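Local coordinates for protein glutamine synthetase (Helicobacter pylori, PDB 5ZLI) that belongs to the GSI-beta glutamine synthetases, dodecameric enzymes in which every subunit joins a beta-Grasp domain to a larger catalytic domain, at residues S32-T37 with K65-I70; F98-D103 with C113-A118. All blocks are in the same frame, centred on the assembly; numbering follows the deposited sequence.

Contact 1. Residues S32-T37 with K65-I70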
ATOM      1  N   SER B  32     -16.518  44.708 -18.121  1.00 26.18           N
ATOM      2  CA  SER B  32     -17.347  43.964 -17.194  1.00 28.80           C
ATOM      3  C   SER B  32     -18.665  43.635 -17.871  1.00 35.10           C
ATOM      4  O   SER B  32     -19.376  44.543 -18.316  1.00 41.45           O
ATOM      5  CB  SER B  32     -17.564  44.777 -15.916  1.00 36.07           C
ATOM      6  OG  SER B  32     -16.339  45.397 -15.519  1.00 36.60           O
ATOM      7  N   ASP B  33     -18.978  42.346 -17.968  1.00 36.17           N
ATOM      8  CA  ASP B  33     -20.304  41.926 -18.405  1.00 33.66           C
ATOM      9  C   ASP B  33     -21.302  42.224 -17.294  1.00 35.15           C
ATOM     10  O   ASP B  33     -20.957  42.797 -16.260  1.00 38.75           O
ATOM     11  CB  ASP B  33     -20.313  40.446 -18.830  1.00 43.27           C
ATOM     12  CG  ASP B  33     -20.206  39.439 -17.656  1.00 43.11           C
ATOM     13  OD1 ASP B  33     -19.667  39.735 -16.557  1.00 38.92           O
ATOM     14  OD2 ASP B  33     -20.700  38.306 -17.857  1.00 53.04           O
ATOM     15  N   ILE B  34     -22.573  41.878 -17.524  1.00 41.07           N
ATOM     16  CA  ILE B  34     -23.619  42.197 -16.550  1.00 29.66           C
ATOM     17  C   ILE B  34     -23.347  41.523 -15.209  1.00 30.55           C
ATOM     18  O   ILE B  34     -23.492  42.146 -14.155  1.00 34.82           O
ATOM     19  CB  ILE B  34     -25.006  41.836 -17.110  1.00 31.37           C
ATOM     20  CG1 ILE B  34     -25.328  42.726 -18.295  1.00 25.07           C
ATOM     21  CG2 ILE B  34     -26.122  41.988 -16.040  1.00 29.82           C
ATOM     22  CD1 ILE B  34     -26.587  42.283 -18.991  1.00 34.64           C
ATOM     23  N   LYS B  35     -22.985  40.231 -15.225  1.00 35.87           N
ATOM     24  CA  LYS B  35     -22.818  39.446 -13.989  1.00 30.90           C
ATOM     25  C   LYS B  35     -21.760  40.016 -13.047  1.00 34.64           C
ATOM     26  O   LYS B  35     -21.799  39.728 -11.845  1.00 37.16           O
ATOM     27  CB  LYS B  35     -22.537  37.972 -14.330  1.00 35.48           C
ATOM     28  CG  LYS B  35     -21.409  37.179 -13.575  1.00 34.66           C
ATOM     29  CD  LYS B  35     -21.842  35.682 -13.517  1.00 31.54           C
ATOM     30  CE  LYS B  35     -20.830  34.710 -12.930  1.00 33.58           C
ATOM     31  NZ  LYS B  35     -19.892  34.299 -14.043  1.00 31.02           N
ATOM     32  N   GLY B  36     -20.806  40.794 -13.554  1.00 30.66           N
ATOM     33  CA  GLY B  36     -19.728  41.286 -12.722  1.00 32.32           C
ATOM     34  C   GLY B  36     -18.392  40.673 -13.053  1.00 32.37           C
ATOM     35  O   GLY B  36     -17.398  40.954 -12.368  1.00 31.67           O
ATOM     36  N   THR B  37     -18.359  39.763 -14.003  1.00 30.74           N
ATOM     37  CA  THR B  37     -17.096  39.171 -14.370  1.00 29.31           C
ATOM     38  C   THR B  37     -16.246  40.169 -15.118  1.00 28.63           C
ATOM     39  O   THR B  37     -16.702  40.793 -16.076  1.00 37.40           O
ATOM     40  CB  THR B  37     -17.319  37.941 -15.221  1.00 27.34           C
ATOM     41  OG1 THR B  37     -18.017  36.969 -14.443  1.00 28.24           O
ATOM     42  CG2 THR B  37     -15.966  37.397 -15.692  1.00 29.64           C
ATOM     43  N   LYS B  65     -24.361  36.239 -21.674  1.00 43.47           N
ATOM     44  CA  LYS B  65     -25.799  36.097 -21.537  1.00 48.84           C
ATOM     45  C   LYS B  65     -26.371  37.387 -20.983  1.00 42.67           C
ATOM     46  O   LYS B  65     -25.802  38.005 -20.078  1.00 46.01           O
ATOM     47  CB  LYS B  65     -26.177  34.867 -20.699  1.00 54.16           C
ATOM     48  CG  LYS B  65     -27.618  34.366 -21.031  1.00 60.51           C
ATOM     49  CD  LYS B  65     -28.202  33.453 -19.940  1.00 61.39           C
ATOM     50  CE  LYS B  65     -29.698  33.116 -20.144  1.00 52.43           C
ATOM     51  NZ  LYS B  65     -30.621  34.304 -20.008  1.00 36.99           N
ATOM     52  N   GLY B  66     -27.496  37.798 -21.556  1.00 42.84           N
ATOM     53  CA  GLY B  66     -28.057  39.109 -21.344  1.00 41.47           C
ATOM     54  C   GLY B  66     -27.655  40.143 -22.376  1.00 43.89           C
ATOM     55  O   GLY B  66     -28.339  41.175 -22.479  1.00 41.85           O
ATOM     56  N   TRP B  67     -26.658  39.851 -23.213  1.00 42.11           N
ATOM     57  CA  TRP B  67     -26.138  40.793 -24.209  1.00 36.45           C
ATOM     58  C   TRP B  67     -26.627  40.441 -25.581  1.00 38.20           C
ATOM     59  O   TRP B  67     -27.910  40.338 -25.744  1.00 46.75           O
ATOM     60  CB  TRP B  67     -24.606  40.837 -24.092  1.00 36.31           C
ATOM     61  CG  TRP B  67     -24.113  41.745 -23.045  1.00 37.09           C
ATOM     62  CD1 TRP B  67     -24.862  42.414 -22.135  1.00 35.71           C
ATOM     63  CD2 TRP B  67     -22.770  42.208 -22.879  1.00 34.78           C
ATOM     64  NE1 TRP B  67     -24.066  43.215 -21.359  1.00 37.89           N
ATOM     65  CE2 TRP B  67     -22.773  43.111 -21.798  1.00 37.73           C
ATOM     66  CE3 TRP B  67     -21.565  41.930 -23.521  1.00 34.82           C
ATOM     67  CZ2 TRP B  67     -21.617  43.741 -21.345  1.00 35.01           C
ATOM     68  CZ3 TRP B  67     -20.412  42.549 -23.064  1.00 35.33           C
ATOM     69  CH2 TRP B  67     -20.449  43.444 -21.984  1.00 33.52           C
ATOM     70  N   GLN B  68     -25.824  40.316 -26.622  1.00 35.20           N
ATOM     71  CA  GLN B  68     -26.223  40.262 -28.022  1.00 35.83           C
ATOM     72  C   GLN B  68     -26.505  38.827 -28.495  1.00 44.86           C
ATOM     73  O   GLN B  68     -25.945  37.857 -27.969  1.00 43.67           O
ATOM     74  CB  GLN B  68     -25.144  40.897 -28.892  1.00 35.43           C
ATOM     75  CG  GLN B  68     -25.041  42.386 -28.731  1.00 36.20           C
ATOM     76  CD  GLN B  68     -26.321  43.108 -29.103  1.00 35.19           C
ATOM     77  OE1 GLN B  68     -26.657  43.200 -30.270  1.00 40.44           O
ATOM     78  NE2 GLN B  68     -27.034  43.636 -28.111  1.00 39.47           N
ATOM     79  N   GLY B  69     -27.445  38.706 -29.487  1.00 36.97           N
ATOM     80  CA  GLY B  69     -27.597  37.494 -30.277  1.00 43.31           C
ATOM     81  C   GLY B  69     -26.537  37.343 -31.371  1.00 52.91           C
ATOM     82  O   GLY B  69     -25.864  38.293 -31.766  1.00 51.00           O
ATOM     83  N   ILE B  70     -26.379  36.110 -31.860  1.00 56.30           N
ATOM     84  CA  ILE B  70     -25.319  35.803 -32.825  1.00 49.06           C
ATOM     85  C   ILE B  70     -25.518  36.547 -34.141  1.00 57.37           C
ATOM     86  O   ILE B  70     -24.543  36.824 -34.846  1.00 62.73           O
ATOM     87  CB  ILE B  70     -25.252  34.296 -33.081  1.00 49.61           C
ATOM     88  CG1 ILE B  70     -26.669  33.770 -33.307  1.00 59.60           C
ATOM     89  CG2 ILE B  70     -24.626  33.612 -31.904  1.00 54.82           C
ATOM     90  CD1 ILE B  70     -26.732  32.326 -33.635  1.00 64.07           C
TER

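Contact 2. Residues F98-D103 with C113-A118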
ATOM      1  N   PHE B  98      -9.361  50.102 -18.964  1.00 37.48           N
ATOM      2  CA  PHE B  98     -10.796  49.884 -18.898  1.00 40.18           C
ATOM      3  C   PHE B  98     -11.473  50.162 -20.239  1.00 40.94           C
ATOM      4  O   PHE B  98     -10.931  50.839 -21.111  1.00 38.06           O
ATOM      5  CB  PHE B  98     -11.433  50.751 -17.810  1.00 37.97           C
ATOM      6  CG  PHE B  98     -11.122  50.314 -16.405  1.00 39.30           C
ATOM      7  CD1 PHE B  98     -11.944  49.381 -15.765  1.00 32.63           C
ATOM      8  CD2 PHE B  98     -10.038  50.848 -15.702  1.00 42.75           C
ATOM      9  CE1 PHE B  98     -11.693  48.986 -14.453  1.00 31.44           C
ATOM     10  CE2 PHE B  98      -9.768  50.448 -14.381  1.00 32.71           C
ATOM     11  CZ  PHE B  98     -10.600  49.519 -13.764  1.00 37.43           C
ATOM     12  N   CYS B  99     -12.664  49.579 -20.404  1.00 45.90           N
ATOM     13  CA  CYS B  99     -13.452  49.753 -21.614  1.00 43.44           C
ATOM     14  C   CYS B  99     -14.946  49.711 -21.305  1.00 39.07           C
ATOM     15  O   CYS B  99     -15.384  49.138 -20.306  1.00 42.71           O
ATOM     16  CB  CYS B  99     -13.091  48.692 -22.658  1.00 39.21           C
ATOM     17  SG  CYS B  99     -11.350  48.756 -23.165  1.00 46.63           S
ATOM     18  N   ASP B 100     -15.718  50.378 -22.150  1.00 43.60           N
ATOM     19  CA  ASP B 100     -17.160  50.194 -22.250  1.00 37.68           C
ATOM     20  C   ASP B 100     -17.507  49.595 -23.600  1.00 37.69           C
ATOM     21  O   ASP B 100     -16.726  49.655 -24.549  1.00 42.91           O
ATOM     22  CB  ASP B 100     -17.927  51.498 -22.044  1.00 39.48           C
ATOM     23  CG  ASP B 100     -17.734  52.065 -20.644  1.00 45.57           C
ATOM     24  OD1 ASP B 100     -18.170  51.387 -19.684  1.00 35.50           O
ATOM     25  OD2 ASP B 100     -17.153  53.176 -20.500  1.00 44.26           O
ATOM     26  N   VAL B 101     -18.676  48.998 -23.665  1.00 39.29           N
ATOM     27  CA  VAL B 101     -19.250  48.508 -24.915  1.00 38.63           C
ATOM     28  C   VAL B 101     -19.973  49.642 -25.635  1.00 33.60           C
ATOM     29  O   VAL B 101     -20.793  50.350 -25.043  1.00 33.32           O
ATOM     30  CB  VAL B 101     -20.217  47.350 -24.628  1.00 41.96           C
ATOM     31  CG1 VAL B 101     -20.232  46.337 -25.758  1.00 39.45           C
ATOM     32  CG2 VAL B 101     -19.792  46.678 -23.347  1.00 40.60           C
ATOM     33  N   TYR B 102     -19.674  49.821 -26.914  1.00 41.76           N
ATOM     34  CA  TYR B 102     -20.430  50.754 -27.740  1.00 46.19           C
ATOM     35  C   TYR B 102     -21.381  49.961 -28.620  1.00 44.58           C
ATOM     36  O   TYR B 102     -20.959  49.048 -29.339  1.00 42.40           O
ATOM     37  CB  TYR B 102     -19.540  51.622 -28.618  1.00 42.13           C
ATOM     38  CG  TYR B 102     -20.306  52.641 -29.459  1.00 50.80           C
ATOM     39  CD1 TYR B 102     -20.571  53.918 -28.972  1.00 55.54           C
ATOM     40  CD2 TYR B 102     -20.734  52.345 -30.753  1.00 57.35           C
ATOM     41  CE1 TYR B 102     -21.255  54.876 -29.745  1.00 56.75           C
ATOM     42  CE2 TYR B 102     -21.418  53.295 -31.540  1.00 52.54           C
ATOM     43  CZ  TYR B 102     -21.668  54.558 -31.028  1.00 56.87           C
ATOM     44  OH  TYR B 102     -22.334  55.492 -31.802  1.00 58.45           O
ATOM     45  N   ASP B 103     -22.661  50.315 -28.547  1.00 49.96           N
ATOM     46  CA  ASP B 103     -23.704  49.678 -29.338  1.00 49.34           C
ATOM     47  C   ASP B 103     -23.606  50.262 -30.741  1.00 48.73           C
ATOM     48  O   ASP B 103     -23.797  51.468 -30.929  1.00 52.63           O
ATOM     49  CB  ASP B 103     -25.065  49.947 -28.682  1.00 47.05           C
ATOM     50  CG  ASP B 103     -26.235  49.221 -29.360  1.00 53.85           C
ATOM     51  OD1 ASP B 103     -27.242  48.926 -28.659  1.00 54.72           O
ATOM     52  OD2 ASP B 103     -26.165  48.957 -30.579  1.00 53.46           O
ATOM     53  N   CYS B 113     -24.439  47.808 -21.044  1.00 40.78           N
ATOM     54  CA  CYS B 113     -23.077  47.769 -20.543  1.00 38.05           C
ATOM     55  C   CYS B 113     -23.097  48.338 -19.129  1.00 33.67           C
ATOM     56  O   CYS B 113     -23.355  49.531 -18.963  1.00 33.54           O
ATOM     57  CB  CYS B 113     -22.141  48.569 -21.443  1.00 33.72           C
ATOM     58  SG  CYS B 113     -20.506  48.847 -20.707  1.00 38.93           S
ATOM     59  N   PRO B 114     -22.824  47.535 -18.100  1.00 32.91           N
ATOM     60  CA  PRO B 114     -22.947  48.031 -16.729  1.00 29.73           C
ATOM     61  C   PRO B 114     -22.095  49.251 -16.448  1.00 34.24           C
ATOM     62  O   PRO B 114     -22.529  50.167 -15.734  1.00 30.97           O
ATOM     63  CB  PRO B 114     -22.496  46.832 -15.896  1.00 29.56           C
ATOM     64  CG  PRO B 114     -22.681  45.670 -16.755  1.00 30.76           C
ATOM     65  CD  PRO B 114     -22.372  46.136 -18.133  1.00 33.73           C
ATOM     66  N   ARG B 115     -20.845  49.246 -16.901  1.00 28.76           N
ATOM     67  CA  ARG B 115     -20.021  50.427 -16.702  1.00 31.47           C
ATOM     68  C   ARG B 115     -20.585  51.647 -17.461  1.00 39.71           C
ATOM     69  O   ARG B 115     -20.418  52.792 -17.009  1.00 37.65           O
ATOM     70  CB  ARG B 115     -18.587  50.090 -17.090  1.00 28.88           C
ATOM     71  CG  ARG B 115     -17.623  51.076 -16.594  1.00 29.89           C
ATOM     72  CD  ARG B 115     -16.189  50.696 -16.834  1.00 32.17           C
ATOM     73  NE  ARG B 115     -15.607  51.796 -17.589  1.00 38.25           N
ATOM     74  CZ  ARG B 115     -14.872  52.777 -17.078  1.00 34.69           C
ATOM     75  NH1 ARG B 115     -14.579  52.799 -15.792  1.00 34.26           N
ATOM     76  NH2 ARG B 115     -14.432  53.743 -17.868  1.00 42.83           N
ATOM     77  N   SER B 116     -21.276  51.425 -18.596  1.00 33.45           N
ATOM     78  CA  SER B 116     -21.981  52.514 -19.280  1.00 32.23           C
ATOM     79  C   SER B 116     -23.165  53.007 -18.453  1.00 34.68           C
ATOM     80  O   SER B 116     -23.466  54.207 -18.425  1.00 31.92           O
ATOM     81  CB  SER B 116     -22.459  52.068 -20.659  1.00 32.40           C
ATOM     82  OG  SER B 116     -21.406  51.944 -21.592  1.00 29.98           O
ATOM     83  N   ILE B 117     -23.892  52.081 -17.830  1.00 35.78           N
ATOM     84  CA  ILE B 117     -24.933  52.474 -16.892  1.00 35.64           C
ATOM     85  C   ILE B 117     -24.356  53.349 -15.782  1.00 33.71           C
ATOM     86  O   ILE B 117     -24.930  54.385 -15.439  1.00 34.98           O
ATOM     87  CB  ILE B 117     -25.643  51.223 -16.323  1.00 31.02           C
ATOM     88  CG1 ILE B 117     -26.399  50.490 -17.446  1.00 35.60           C
ATOM     89  CG2 ILE B 117     -26.561  51.564 -15.110  1.00 27.64           C
ATOM     90  CD1 ILE B 117     -27.086  49.179 -17.034  1.00 30.20           C
ATOM     91  N   ALA B 118     -23.179  52.992 -15.254  1.00 37.78           N
ATOM     92  CA  ALA B 118     -22.634  53.708 -14.099  1.00 35.96           C
ATOM     93  C   ALA B 118     -22.252  55.131 -14.423  1.00 38.38           C
ATOM     94  O   ALA B 118     -22.210  55.959 -13.515  1.00 42.16           O
ATOM     95  CB  ALA B 118     -21.414  52.987 -13.521  1.00 35.74           C
TER

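Contact 1. Residues S32-T37 with K65-I70
Loops 32-37 and 65-70 come nearest each other at Ile34 and Gly66, whose CA atoms are 7.2 Å apart, and side chains bridge the gap. The centre is apolar: Ile34 brings CG1 and CD1 against the CD1 and NE1 atoms of Trp67, with Ile34 CD1 3.6 Å from Trp67 CD1. That branch lies anti to the carbonyl carbon (chi1 -66°), which brings both carbons to the five-membered ring, and the two side chains slide by each other in opposite directions. Farther round the ring, Asp33 CB sits above one face, near the rim, 4.3 Å from Trp67 CZ2, and the Asp33 CA is 3.7 Å from the same CZ2. Asp33 thus presents its aliphatic root to the tryptophan, while its carboxylate turns back into its own loop, where OD1 accepts weak bonds from Gly36 N and Thr37 N. The indole N-H is given to Lys112 O, and Gly66 O accepts a bond from Lys112 NZ, so Lys112 grips the indole and the peptide just before it. Tyr110 meets Trp67 edge-to-face. The two loops join successive strands of the beta-Grasp domain, 26-32 to 38-44 and 57-60 to 74-81; Ile34 also packs on Tyr454 and Leu457 of helix 448-466 and Leu379 of helix 377-393.

Contact 2. Residues F98-D103 with C113-A118
Arg115 reaches from the first turn of helix 114-118 to Asp100 on strand 98-103, the two segments running almost perpendicular with their axes 7.5 Å apart. Its CB and CG pass alongside Asp100 OD1. Arg115 CD follows, 3.5 Å from Asp100 OD1 and also near Cys99 O. The chain then bends at chi3 (123°) and brings Arg115 NE to Asp100 OD1 at 3.3 Å, a salt bridge whose hydrogen bond is weak. Although the side chains cross at about a right angle, carboxylate and guanidinium planes differ by only 15°. Arg115 CZ ends up beneath Phe98 CB, which stands 4.1 Å above the centre of the guanidinium. The terminal nitrogens form salt bridges beyond the two segments, NH1 with Asp243, the strongest partner of Arg115, and NH2 with Asp80.

Cys113 is the N-cap of the helix, and its sulfur joins helix to strand. Val101 N points almost straight at Cys113 SG, 3.5 Å away (173°), while Ser116 N makes a weak capping bond to the same atom. Val101 CG2 adds an apolar touch on Cys113 SG, also at 3.5 Å.

Asp100 OD2 has its own salt bridge to Lys119, one turn farther along the helix from Arg115. Two cations beside one buried carboxylate, close to a helix N terminus, would be expected to stabilise its ionised form, and the acids around Arg115 probably offset the nearness of its charge to that of Lys119.

How the contacts relate
From the N terminus, the chain leaves strand 26-32 through 32-37, and 27 residues later 65-70 returns to it, closing contact 1 within the beta-Grasp domain. It then adds strands 74-81, 84-87 and 94-103. Contact 2 is a shorter closure, nine residues bringing the end of strand 94-103 against the start of helix 114-128, which falls in the catalytic-domain family. The two closures follow in series, neither enclosing nor crossing the other, yet they touch in space: Pro114 CG packs 3.4 Å from Asp33 O, and Trp67 CH2 lies 3.6 Å from Val101 CG2. Together they tie beta-Grasp loops and sheet to helix 114-128.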